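Local coordinates for metallo-beta-lactamase family protein (PDB 3R2U) that probably acts as a mononuclear iron persulfide dioxygenase of the metallo-beta-lactamase superfamily, carrying a rhodanese-like domain that suggests a role in sulfur metabolism, at residues M51-P55 / E78-H82; I73-E78 / L96-V102; F121-N125 / K136-T140; I89-A93 / Y112-P116. All blocks are in the same frame, centred on the assembly; numbering follows the deposited sequence.

Contact 1: M51-P55 / E78-H82. With FE (Fe (III) ion), chain E.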
loop_
_atom_site.group_PDB
_atom_site.type_symbol
_atom_site.label_atom_id
_atom_site.label_comp_id
_atom_site.label_asym_id
_atom_site.label_seq_id
_atom_site.Cartn_x
_atom_site.Cartn_y
_atom_site.Cartn_z
ATOM N N MET A 51 24.850 -5.466 11.845
ATOM C CA MET A 51 24.296 -6.164 12.985
ATOM C C MET A 51 22.944 -5.626 13.417
ATOM O O MET A 51 22.741 -4.409 13.443
ATOM C CB MET A 51 25.236 -6.023 14.192
ATOM C CG MET A 51 24.650 -6.619 15.483
ATOM S SD MET A 51 25.636 -6.380 16.962
ATOM C CE MET A 51 26.795 -7.748 16.858
ATOM N N ILE A 52 22.025 -6.535 13.764
ATOM C CA ILE A 52 20.738 -6.140 14.348
ATOM C C ILE A 52 20.832 -6.342 15.858
ATOM O O ILE A 52 21.209 -7.423 16.317
ATOM C CB ILE A 52 19.560 -7.000 13.893
ATOM C CG1 ILE A 52 19.435 -7.057 12.371
ATOM C CG2 ILE A 52 18.270 -6.444 14.488
ATOM C CD1 ILE A 52 18.474 -8.152 11.892
ATOM N N ILE A 53 20.467 -5.319 16.628
ATOM C CA ILE A 53 20.415 -5.422 18.089
ATOM C C ILE A 53 18.944 -5.501 18.532
ATOM O O ILE A 53 18.115 -4.669 18.129
ATOM C CB ILE A 53 21.127 -4.250 18.757
ATOM C CG1 ILE A 53 22.625 -4.332 18.418
ATOM C CG2 ILE A 53 20.905 -4.298 20.266
ATOM C CD1 ILE A 53 23.388 -3.169 18.864
ATOM N N ASP A 54 18.644 -6.505 19.357
ATOM C CA ASP A 54 17.305 -6.812 19.837
ATOM C C ASP A 54 16.270 -6.991 18.709
ATOM O O ASP A 54 15.225 -6.368 18.705
ATOM C CB ASP A 54 16.845 -5.795 20.912
ATOM C CG ASP A 54 17.559 -5.995 22.270
ATOM O OD1 ASP A 54 18.134 -7.097 22.481
ATOM O OD2 ASP A 54 17.497 -5.074 23.147
ATOM N N PRO A 55 16.545 -7.894 17.768
ATOM C CA PRO A 55 15.610 -8.073 16.679
ATOM C C PRO A 55 14.269 -8.654 17.065
ATOM O O PRO A 55 14.188 -9.487 17.955
ATOM C CB PRO A 55 16.312 -9.090 15.789
ATOM C CG PRO A 55 17.205 -9.856 16.731
ATOM C CD PRO A 55 17.694 -8.806 17.660
ATOM N N GLU A 78 21.562 -9.637 21.302
ATOM C CA GLU A 78 20.441 -9.437 22.125
ATOM C C GLU A 78 20.910 -9.027 23.524
ATOM O O GLU A 78 21.807 -9.638 24.078
ATOM C CB GLU A 78 19.685 -10.772 22.135
ATOM C CG GLU A 78 18.504 -10.814 22.962
ATOM C CD GLU A 78 17.595 -11.963 22.568
ATOM O OE1 GLU A 78 16.918 -11.852 21.511
ATOM O OE2 GLU A 78 17.530 -12.943 23.344
ATOM N N THR A 79 20.264 -8.029 24.110
ATOM C CA THR A 79 20.671 -7.529 25.417
ATOM C C THR A 79 20.329 -8.423 26.617
ATOM O O THR A 79 21.043 -8.407 27.627
ATOM C CB THR A 79 20.128 -6.112 25.647
ATOM O OG1 THR A 79 18.694 -6.112 25.600
ATOM C CG2 THR A 79 20.665 -5.148 24.535
ATOM N N HIS A 80 19.240 -9.176 26.523
ATOM C CA HIS A 80 18.787 -10.040 27.611
ATOM C C HIS A 80 17.595 -10.868 27.178
ATOM O O HIS A 80 17.099 -10.707 26.052
ATOM C CB HIS A 80 18.390 -9.189 28.840
ATOM C CG HIS A 80 17.223 -8.278 28.620
ATOM N ND1 HIS A 80 17.276 -7.176 27.794
ATOM C CD2 HIS A 80 15.989 -8.270 29.178
ATOM C CE1 HIS A 80 16.106 -6.558 27.817
ATOM N NE2 HIS A 80 15.313 -7.200 28.655
ATOM N N ILE A 81 17.136 -11.752 28.062
ATOM C CA ILE A 81 15.977 -12.594 27.792
ATOM C C ILE A 81 14.733 -11.714 27.980
ATOM O O ILE A 81 14.382 -11.344 29.092
ATOM C CB ILE A 81 15.937 -13.840 28.737
ATOM C CG1 ILE A 81 17.245 -14.642 28.630
ATOM C CG2 ILE A 81 14.747 -14.702 28.418
ATOM C CD1 ILE A 81 17.299 -15.907 29.515
ATOM N N HIS A 82 14.089 -11.357 26.874
ATOM C CA HIS A 82 12.963 -10.431 26.905
ATOM C C HIS A 82 11.685 -10.990 27.458
ATOM O O HIS A 82 11.382 -12.165 27.288
ATOM C CB HIS A 82 12.724 -9.856 25.513
ATOM C CG HIS A 82 13.888 -9.089 24.999
ATOM N ND1 HIS A 82 14.257 -7.875 25.529
ATOM C CD2 HIS A 82 14.786 -9.368 24.025
ATOM C CE1 HIS A 82 15.324 -7.430 24.887
ATOM N NE2 HIS A 82 15.669 -8.321 23.979
HETATM FE FE FE E . 13.151 -6.667 29.491
HETATM O O HOH W 1 15.673 -9.439 20.524
HETATM O O HOH W 2 12.912 -8.920 30.168
HETATM O O HOH W 3 12.512 -7.163 27.357
HETATM O O HOH W 4 11.108 -6.262 30.040
#
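Asp54, just past strand 49-53, directs its carboxylate at three donors of the loop 78-82. OD1 takes Thr79 N at 2.8 Å on its syn side in a nearly straight bond (167°). The same oxygen accepts His82 NE2 at 3.1 Å, from above the carboxylate plane; OD1 itself lies in the plane of the imidazole, and ring and carboxylate stand 86° apart. Through its syn lone pair, OD2 receives Thr79 OG1 at 2.9 Å. With chi1 at 61°, that hydroxyl sits between the backbone N and the carbonyl carbon, where it also accepts His80 ND1 at 2.8 Å. Across this ring, His80 NE2 binds the iron(III) ion at 2.4 Å, alongside His143, Asp169 and three waters. The oxygen of one of those waters is hydrogen-bonded to His82 ND1 at 2.6 Å. Farther back, a water joins Pro55 O to Glu78 OE1, which also bonds to Ser87. His80 and His82 fit the two histidines that open the superfamily's HxHxDH signature, whose last position is Phe85 here, yet only His80 bonds to the metal. Asp54 thus acts in the second shell, helping to fix the rotation of one iron ligand through Thr79 and holding a histidine beside an iron-bound water.

Contact 2: I73-E78 / L96-V102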
loop_
_atom_site.group_PDB
_atom_site.type_symbol
_atom_site.label_atom_id
_atom_site.label_comp_id
_atom_site.label_asym_id
_atom_site.label_seq_id
_atom_site.Cartn_x
_atom_site.Cartn_y
_atom_site.Cartn_z
ATOM N N ILE A 73 23.422 -8.254 6.467
ATOM C CA ILE A 73 23.200 -8.604 7.865
ATOM C C ILE A 73 23.949 -9.899 8.132
ATOM O O ILE A 73 23.555 -10.959 7.653
ATOM C CB ILE A 73 21.710 -8.752 8.184
ATOM C CG1 ILE A 73 20.993 -7.415 7.934
ATOM C CG2 ILE A 73 21.515 -9.230 9.633
ATOM C CD1 ILE A 73 19.517 -7.496 8.017
ATOM N N THR A 74 25.054 -9.767 8.857
ATOM C CA THR A 74 25.959 -10.853 9.188
ATOM C C THR A 74 25.971 -11.137 10.686
ATOM O O THR A 74 26.530 -12.121 11.121
ATOM C CB THR A 74 27.391 -10.464 8.782
ATOM O OG1 THR A 74 27.671 -9.140 9.278
ATOM C CG2 THR A 74 27.559 -10.477 7.241
ATOM N N HIS A 75 25.340 -10.270 11.477
ATOM C CA HIS A 75 25.369 -10.384 12.928
ATOM C C HIS A 75 24.054 -9.950 13.565
ATOM O O HIS A 75 23.303 -9.156 12.987
ATOM C CB HIS A 75 26.418 -9.422 13.530
ATOM C CG HIS A 75 27.834 -9.635 13.068
ATOM N ND1 HIS A 75 28.269 -9.302 11.801
ATOM C CD2 HIS A 75 28.937 -10.033 13.748
ATOM C CE1 HIS A 75 29.566 -9.547 11.705
ATOM N NE2 HIS A 75 29.994 -9.997 12.871
ATOM N N ALA A 76 23.808 -10.470 14.767
ATOM C CA ALA A 76 22.711 -10.007 15.622
ATOM C C ALA A 76 23.095 -10.263 17.076
ATOM O O ALA A 76 23.771 -11.233 17.396
ATOM C CB ALA A 76 21.389 -10.686 15.285
ATOM N N ALA A 77 22.639 -9.394 17.956
ATOM C CA ALA A 77 22.922 -9.510 19.354
ATOM C C ALA A 77 21.662 -9.126 20.095
ATOM O O ALA A 77 20.817 -8.379 19.593
ATOM C CB ALA A 77 24.096 -8.589 19.758
ATOM N N GLU A 78 21.562 -9.637 21.302
ATOM C CA GLU A 78 20.441 -9.437 22.125
ATOM C C GLU A 78 20.910 -9.027 23.524
ATOM O O GLU A 78 21.807 -9.638 24.078
ATOM C CB GLU A 78 19.685 -10.772 22.135
ATOM C CG GLU A 78 18.504 -10.814 22.962
ATOM C CD GLU A 78 17.595 -11.963 22.568
ATOM O OE1 GLU A 78 16.918 -11.852 21.511
ATOM O OE2 GLU A 78 17.530 -12.943 23.344
ATOM N N LEU A 96 19.217 -16.317 8.179
ATOM C CA LEU A 96 20.262 -15.519 7.563
ATOM C C LEU A 96 21.680 -16.098 7.739
ATOM O O LEU A 96 22.643 -15.522 7.230
ATOM C CB LEU A 96 20.200 -14.080 8.103
ATOM C CG LEU A 96 18.863 -13.346 7.988
ATOM C CD1 LEU A 96 19.025 -11.891 8.440
ATOM C CD2 LEU A 96 18.304 -13.387 6.565
ATOM N N ASN A 97 21.806 -17.217 8.459
ATOM C CA ASN A 97 23.106 -17.825 8.724
ATOM C C ASN A 97 24.066 -16.779 9.319
ATOM O O ASN A 97 25.247 -16.760 9.019
ATOM C CB ASN A 97 23.694 -18.442 7.446
ATOM C CG ASN A 97 24.867 -19.355 7.721
ATOM O OD1 ASN A 97 24.829 -20.181 8.629
ATOM N ND2 ASN A 97 25.907 -19.239 6.907
ATOM N N ALA A 98 23.537 -15.904 10.159
ATOM C CA ALA A 98 24.343 -14.866 10.782
ATOM C C ALA A 98 24.925 -15.351 12.106
ATOM O O ALA A 98 24.435 -16.324 12.711
ATOM C CB ALA A 98 23.487 -13.623 11.021
ATOM N N ASN A 99 26.002 -14.703 12.534
ATOM C CA ASN A 99 26.558 -14.964 13.853
ATOM C C ASN A 99 25.658 -14.263 14.855
ATOM O O ASN A 99 25.292 -13.112 14.638
ATOM C CB ASN A 99 27.972 -14.418 13.958
ATOM C CG ASN A 99 28.965 -15.241 13.161
ATOM O OD1 ASN A 99 29.622 -14.741 12.275
ATOM N ND2 ASN A 99 29.028 -16.510 13.448
ATOM N N ILE A 100 25.258 -14.955 15.918
ATOM C CA ILE A 100 24.441 -14.332 16.946
ATOM C C ILE A 100 25.154 -14.340 18.283
ATOM O O ILE A 100 25.918 -15.247 18.589
ATOM C CB ILE A 100 23.022 -14.922 17.034
ATOM C CG1 ILE A 100 23.058 -16.409 17.408
ATOM C CG2 ILE A 100 22.306 -14.716 15.677
ATOM C CD1 ILE A 100 21.688 -16.938 17.847
ATOM N N TYR A 101 24.909 -13.284 19.052
ATOM C CA TYR A 101 25.569 -13.040 20.323
ATOM C C TYR A 101 24.516 -12.803 21.377
ATOM O O TYR A 101 23.678 -11.905 21.240
ATOM C CB TYR A 101 26.492 -11.811 20.196
ATOM C CG TYR A 101 27.508 -11.995 19.083
ATOM C CD1 TYR A 101 27.144 -11.791 17.753
ATOM C CD2 TYR A 101 28.809 -12.404 19.349
ATOM C CE1 TYR A 101 28.031 -11.978 16.733
ATOM C CE2 TYR A 101 29.723 -12.603 18.316
ATOM C CZ TYR A 101 29.322 -12.383 17.011
ATOM O OH TYR A 101 30.186 -12.568 15.955
ATOM N N VAL A 102 24.520 -13.652 22.400
ATOM C CA VAL A 102 23.595 -13.520 23.496
ATOM C C VAL A 102 24.399 -13.679 24.789
ATOM O O VAL A 102 25.515 -14.193 24.788
ATOM C CB VAL A 102 22.463 -14.562 23.439
ATOM C CG1 VAL A 102 21.681 -14.448 22.122
ATOM C CG2 VAL A 102 23.004 -15.961 23.653
HETATM O O HOH W 5 24.435 -13.546 7.375
HETATM O O HOH W 6 32.357 -10.850 14.767
#
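His75, Ala76 and Ala77 pair in parallel register with Asn99, Ile100 and Tyr101, the two short strand axes approaching to 4.6 Å at 16°. Ala76 spends both its amide N, given to Asn99 O, and its O, which accepts Tyr101 N; Asn99 N to Thr74 O and Glu78 N to Tyr101 O extend the ladder. On the face holding His75 and Tyr101 the two rings meet rim to rim, their planes 14° apart, neither over the other. His75 CD2 lies 3.6 Å from Tyr101 OH, and a water bridges that hydroxyl to His75 NE2. A 2.6 Å hydrogen bond between Thr74 OG1 and His75 ND1 holds the far side of the imidazole, so both nitrogens have a partner that restrains its rotation. On the opposite face Ala76 CB packs 4.2 Å from Ile100 CG2. Near the strand starts, Ile73 CG2 touches Leu96 CD1 at 3.8 Å, and a water donating to Ile73 O and Leu96 O joins the backbones. Together with helix 89-96, whose Ile89 and Val92 pack on Ala76, the strands form a beta-alpha-beta unit. Strand 49-53 flanks 72-77, strand 120-122 flanks 99-103, and Leu96 meets Tyr290 of the second subunit.

Contact 3: F121-N125 / K136-T140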
loop_
_atom_site.group_PDB
_atom_site.type_symbol
_atom_site.label_atom_id
_atom_site.label_comp_id
_atom_site.label_asym_id
_atom_site.label_seq_id
_atom_site.Cartn_x
_atom_site.Cartn_y
_atom_site.Cartn_z
ATOM N N PHE A 121 28.023 -17.109 23.231
ATOM C CA PHE A 121 27.604 -16.710 24.566
ATOM C C PHE A 121 28.674 -15.764 25.054
ATOM O O PHE A 121 29.780 -16.183 25.367
ATOM C CB PHE A 121 27.467 -17.927 25.462
ATOM C CG PHE A 121 26.382 -18.859 25.025
ATOM C CD1 PHE A 121 26.650 -19.897 24.151
ATOM C CD2 PHE A 121 25.084 -18.674 25.459
ATOM C CE1 PHE A 121 25.637 -20.755 23.744
ATOM C CE2 PHE A 121 24.075 -19.532 25.062
ATOM C CZ PHE A 121 24.351 -20.566 24.212
ATOM N N VAL A 122 28.354 -14.482 25.091
ATOM C CA VAL A 122 29.341 -13.478 25.442
ATOM C C VAL A 122 29.347 -13.115 26.910
ATOM O O VAL A 122 28.342 -13.248 27.610
ATOM C CB VAL A 122 29.175 -12.200 24.568
ATOM C CG1 VAL A 122 29.400 -12.561 23.103
ATOM C CG2 VAL A 122 27.790 -11.552 24.756
ATOM N N GLN A 123 30.497 -12.648 27.381
ATOM C CA GLN A 123 30.638 -12.243 28.765
ATOM C C GLN A 123 31.218 -10.857 28.883
ATOM O O GLN A 123 31.701 -10.291 27.915
ATOM C CB GLN A 123 31.501 -13.265 29.480
ATOM C CG GLN A 123 30.782 -14.606 29.595
ATOM C CD GLN A 123 31.539 -15.626 30.377
ATOM O OE1 GLN A 123 32.767 -15.628 30.400
ATOM N NE2 GLN A 123 30.808 -16.524 31.022
ATOM N N HIS A 124 31.173 -10.320 30.093
ATOM C CA HIS A 124 31.718 -9.018 30.382
ATOM C C HIS A 124 33.112 -8.838 29.750
ATOM O O HIS A 124 33.979 -9.708 29.858
ATOM C CB HIS A 124 31.801 -8.838 31.897
ATOM C CG HIS A 124 32.262 -7.484 32.313
ATOM N ND1 HIS A 124 31.480 -6.362 32.161
ATOM C CD2 HIS A 124 33.410 -7.072 32.898
ATOM C CE1 HIS A 124 32.139 -5.308 32.612
ATOM N NE2 HIS A 124 33.312 -5.711 33.061
ATOM N N ASN A 125 33.312 -7.707 29.086
ATOM C CA ASN A 125 34.591 -7.374 28.435
ATOM C C ASN A 125 34.884 -8.018 27.088
ATOM O O ASN A 125 35.883 -7.667 26.469
ATOM C CB ASN A 125 35.805 -7.582 29.370
ATOM C CG ASN A 125 36.247 -6.307 30.050
ATOM O OD1 ASN A 125 35.717 -5.237 29.788
ATOM N ND2 ASN A 125 37.254 -6.412 30.887
ATOM N N LYS A 136 31.861 -3.394 22.854
ATOM C CA LYS A 136 32.346 -4.018 24.072
ATOM C C LYS A 136 31.135 -4.429 24.875
ATOM O O LYS A 136 30.200 -3.634 25.073
ATOM C CB LYS A 136 33.244 -3.096 24.886
ATOM C CG LYS A 136 33.757 -3.750 26.206
ATOM C CD LYS A 136 34.928 -2.998 26.829
ATOM C CE LYS A 136 36.263 -3.247 26.070
ATOM N NZ LYS A 136 36.758 -4.683 26.097
ATOM N N VAL A 137 31.131 -5.696 25.284
ATOM C CA VAL A 137 30.052 -6.249 26.085
ATOM C C VAL A 137 30.284 -5.844 27.530
ATOM O O VAL A 137 31.385 -6.029 28.073
ATOM C CB VAL A 137 30.006 -7.798 25.993
ATOM C CG1 VAL A 137 28.937 -8.386 26.944
ATOM C CG2 VAL A 137 29.731 -8.240 24.546
ATOM N N LEU A 138 29.277 -5.232 28.130
ATOM C CA LEU A 138 29.330 -4.885 29.535
ATOM C C LEU A 138 28.215 -5.659 30.238
ATOM O O LEU A 138 27.068 -5.605 29.804
ATOM C CB LEU A 138 29.151 -3.380 29.729
ATOM C CG LEU A 138 30.179 -2.415 29.093
ATOM C CD1 LEU A 138 29.801 -0.952 29.383
ATOM C CD2 LEU A 138 31.587 -2.674 29.572
ATOM N N HIS A 139 28.545 -6.439 31.270
ATOM C CA HIS A 139 27.522 -7.155 32.046
ATOM C C HIS A 139 26.880 -6.097 32.923
ATOM O O HIS A 139 27.552 -5.471 33.696
ATOM C CB HIS A 139 28.125 -8.321 32.856
ATOM C CG HIS A 139 27.117 -9.143 33.608
ATOM N ND1 HIS A 139 27.384 -9.703 34.838
ATOM C CD2 HIS A 139 25.834 -9.480 33.316
ATOM C CE1 HIS A 139 26.322 -10.367 35.268
ATOM N NE2 HIS A 139 25.358 -10.237 34.367
ATOM N N THR A 140 25.580 -5.874 32.760
ATOM C CA THR A 140 24.859 -4.839 33.516
ATOM C C THR A 140 23.612 -5.454 34.121
ATOM O O THR A 140 22.503 -5.167 33.694
ATOM C CB THR A 140 24.485 -3.638 32.586
ATOM O OG1 THR A 140 23.699 -4.097 31.474
ATOM C CG2 THR A 140 25.745 -2.958 32.051
#
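His124 and His139 join through a hydrogen bond between side chain and backbone: His139 N points at His124 ND1, 3.1 Å away, at an angle of 169° and nearly within the plane of the imidazole. Turning CG anti to the backbone N (chi1 -176°) carries the ring across to strand 133-139, and because ND1 accepts here, any proton of a neutral imidazole should sit on NE2. A second bond is purely backbone, Asn125 N to Val137 O at 2.7 Å, with Asn125 in a positive-phi conformation. The third is weak: Lys136 NZ to Asn125 O at 3.1 Å. The lysine bends at its last two torsions, which brings the ammonium to Asn125 while its stronger partner is Asp127, in a salt bridge. These bonds sit at a crossing between the two mixed sheets of the metallo-beta-lactamase sandwich, since 120-122 is an outermost strand of one and the chain then enters the hairpin 127-130/133-139 of the other; the touching parts run 104° apart. Apolar packing comes from two buried valines. Val122 CG2 meets Val137 CG2 at 3.8 Å, both valines also touching Ile148 of strand 148-153, and Val137 CG1 rests 3.5 Å from Gln123 O. On the other flank, His124 CB lies 3.8 Å from His139 CB, while the imidazole of His139 turns off to bond through NE2 with Pro145 O.

Contact 4: I89-A93 / Y112-P116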
loop_
_atom_site.group_PDB
_atom_site.type_symbol
_atom_site.label_atom_id
_atom_site.label_comp_id
_atom_site.label_asym_id
_atom_site.label_seq_id
_atom_site.Cartn_x
_atom_site.Cartn_y
_atom_site.Cartn_z
ATOM N N ILE A 89 16.082 -13.461 17.413
ATOM C CA ILE A 89 17.511 -13.808 17.335
ATOM C C ILE A 89 17.779 -15.199 16.751
ATOM O O ILE A 89 18.726 -15.364 15.979
ATOM C CB ILE A 89 18.268 -13.610 18.689
ATOM C CG1 ILE A 89 19.785 -13.504 18.464
ATOM C CG2 ILE A 89 17.979 -14.739 19.666
ATOM C CD1 ILE A 89 20.298 -12.142 18.349
ATOM N N ARG A 90 16.974 -16.190 17.122
ATOM C CA ARG A 90 17.138 -17.522 16.571
ATOM C C ARG A 90 16.784 -17.515 15.076
ATOM O O ARG A 90 17.413 -18.209 14.282
ATOM C CB ARG A 90 16.289 -18.540 17.336
ATOM C CG ARG A 90 16.774 -18.807 18.781
ATOM C CD ARG A 90 15.856 -19.802 19.463
ATOM N NE ARG A 90 16.179 -20.014 20.873
ATOM C CZ ARG A 90 15.844 -19.188 21.863
ATOM N NH1 ARG A 90 16.176 -19.489 23.108
ATOM N NH2 ARG A 90 15.192 -18.057 21.619
ATOM N N ASP A 91 15.781 -16.726 14.697
ATOM C CA ASP A 91 15.384 -16.604 13.284
ATOM C C ASP A 91 16.548 -16.023 12.479
ATOM O O ASP A 91 16.790 -16.433 11.332
ATOM C CB ASP A 91 14.139 -15.710 13.101
ATOM C CG ASP A 91 12.835 -16.397 13.514
ATOM O OD1 ASP A 91 12.722 -16.901 14.667
ATOM O OD2 ASP A 91 11.895 -16.394 12.659
ATOM N N VAL A 92 17.266 -15.066 13.074
ATOM C CA VAL A 92 18.415 -14.462 12.392
ATOM C C VAL A 92 19.500 -15.514 12.098
ATOM O O VAL A 92 19.995 -15.607 10.983
ATOM C CB VAL A 92 19.025 -13.302 13.197
ATOM C CG1 VAL A 92 20.380 -12.883 12.603
ATOM C CG2 VAL A 92 18.056 -12.148 13.234
ATOM N N ALA A 93 19.843 -16.306 13.105
ATOM C CA ALA A 93 20.852 -17.341 12.987
ATOM C C ALA A 93 20.443 -18.391 11.950
ATOM O O ALA A 93 21.248 -18.810 11.116
ATOM C CB ALA A 93 21.071 -18.018 14.370
ATOM N N TYR A 112 19.885 -19.006 28.345
ATOM C CA TYR A 112 19.291 -19.386 27.068
ATOM C C TYR A 112 19.411 -20.893 26.820
ATOM O O TYR A 112 20.442 -21.492 27.111
ATOM C CB TYR A 112 20.006 -18.673 25.925
ATOM C CG TYR A 112 19.760 -17.200 25.803
ATOM C CD1 TYR A 112 20.528 -16.277 26.501
ATOM C CD2 TYR A 112 18.804 -16.730 24.935
ATOM C CE1 TYR A 112 20.311 -14.917 26.361
ATOM C CE2 TYR A 112 18.576 -15.382 24.785
ATOM C CZ TYR A 112 19.326 -14.468 25.499
ATOM O OH TYR A 112 19.098 -13.119 25.321
ATOM N N LYS A 113 18.360 -21.488 26.271
ATOM C CA LYS A 113 18.354 -22.912 25.943
ATOM C C LYS A 113 17.999 -23.088 24.469
ATOM O O LYS A 113 17.554 -22.141 23.815
ATOM C CB LYS A 113 17.326 -23.665 26.788
ATOM C CG LYS A 113 17.437 -23.446 28.310
ATOM C CD LYS A 113 18.699 -24.059 28.912
ATOM C CE LYS A 113 18.847 -23.628 30.372
ATOM N NZ LYS A 113 19.985 -24.296 31.039
ATOM N N ASN A 114 18.229 -24.292 23.950
ATOM C CA ASN A 114 17.854 -24.645 22.586
ATOM C C ASN A 114 18.375 -23.645 21.569
ATOM O O ASN A 114 17.632 -23.219 20.690
ATOM C CB ASN A 114 16.310 -24.724 22.485
ATOM C CG ASN A 114 15.710 -25.737 23.444
ATOM O OD1 ASN A 114 16.340 -26.732 23.774
ATOM N ND2 ASN A 114 14.475 -25.500 23.874
ATOM N N MET A 115 19.627 -23.227 21.711
ATOM C CA MET A 115 20.187 -22.221 20.821
ATOM C C MET A 115 20.785 -22.855 19.589
ATOM O O MET A 115 21.260 -23.963 19.641
ATOM C CB MET A 115 21.257 -21.387 21.527
ATOM C CG MET A 115 20.724 -20.503 22.638
ATOM S SD MET A 115 19.417 -19.417 22.093
ATOM C CE MET A 115 20.352 -18.247 21.076
ATOM N N PRO A 116 20.768 -22.132 18.463
ATOM C CA PRO A 116 21.340 -22.699 17.254
ATOM C C PRO A 116 22.835 -22.921 17.397
ATOM O O PRO A 116 23.495 -22.296 18.238
ATOM C CB PRO A 116 21.027 -21.661 16.159
ATOM C CG PRO A 116 20.515 -20.478 16.820
ATOM C CD PRO A 116 20.160 -20.817 18.247
#
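The helix of the beta-alpha-beta unit, 89-96, is tied to the loop before strand 120-122 chiefly by Arg90, whose side chain runs out from the helix to Lys113, Asn114 and Met115. In the conformer described, the arginine is extended from CG to NE, and its NH1 gives a nearly straight hydrogen bond (174°) to Lys113 O at 3.1 Å, with that oxygen in the guanidinium plane. Asn114 O also lies at the guanidinium edge, 3.5 Å from Arg90 NE. One face of the same group is met by sulfur: Met115 SD is 3.4 Å from Arg90 NH1, the two side chains crossing at about a right angle. The methionine reaches this position because it bends at chi2 (-55°) and again at chi3 (-71°). NH1 also donates to Asn277 O, so the loop and helix 269-279 together grip one nitrogen and, in this conformer, would hold the planar group in orientation. Closer to the helix the packing is apolar. Pro116 CG sits 3.5 Å from Ala93 CB, and Pro116 CD lies 4.0 Å from Arg90 CG. Beneath, Ile89, Ala93 and Met115 all rest on Ile100 of strand 99-103, and Ile89 also packs on Ala76 of strand 72-77. Tyr112 touches Val102 and bonds to Glu78 through its hydroxyl, while Lys113 and Asn114 reach helix 269-279, where Asn114 ND2 bonds to Phe279 O.

How the contacts relate
Contacts 1 and 2 share Glu78, and their centres are 9 Å apart; Asp54 N to Ala77 O and Ile52 O to Ala77 N, each 2.9 Å, probably join the strands that carry them. Contact 4 packs its helix on contact 2 through Ile89 CD1, 3.6 Å from Ala76 CB, and meets the shared Glu78, whose OE2 is 2.5 Å from Tyr112 OH, a probable hydrogen bond. Contact 3 touches contact 2, with Val102 O 2.9 Å from Val122 N, but does not touch contact 1. Only contact 1 holds an iron ligand; the side chains of Glu78, Tyr112 and His139 lie about 9, 10 and 14 Å from the metal.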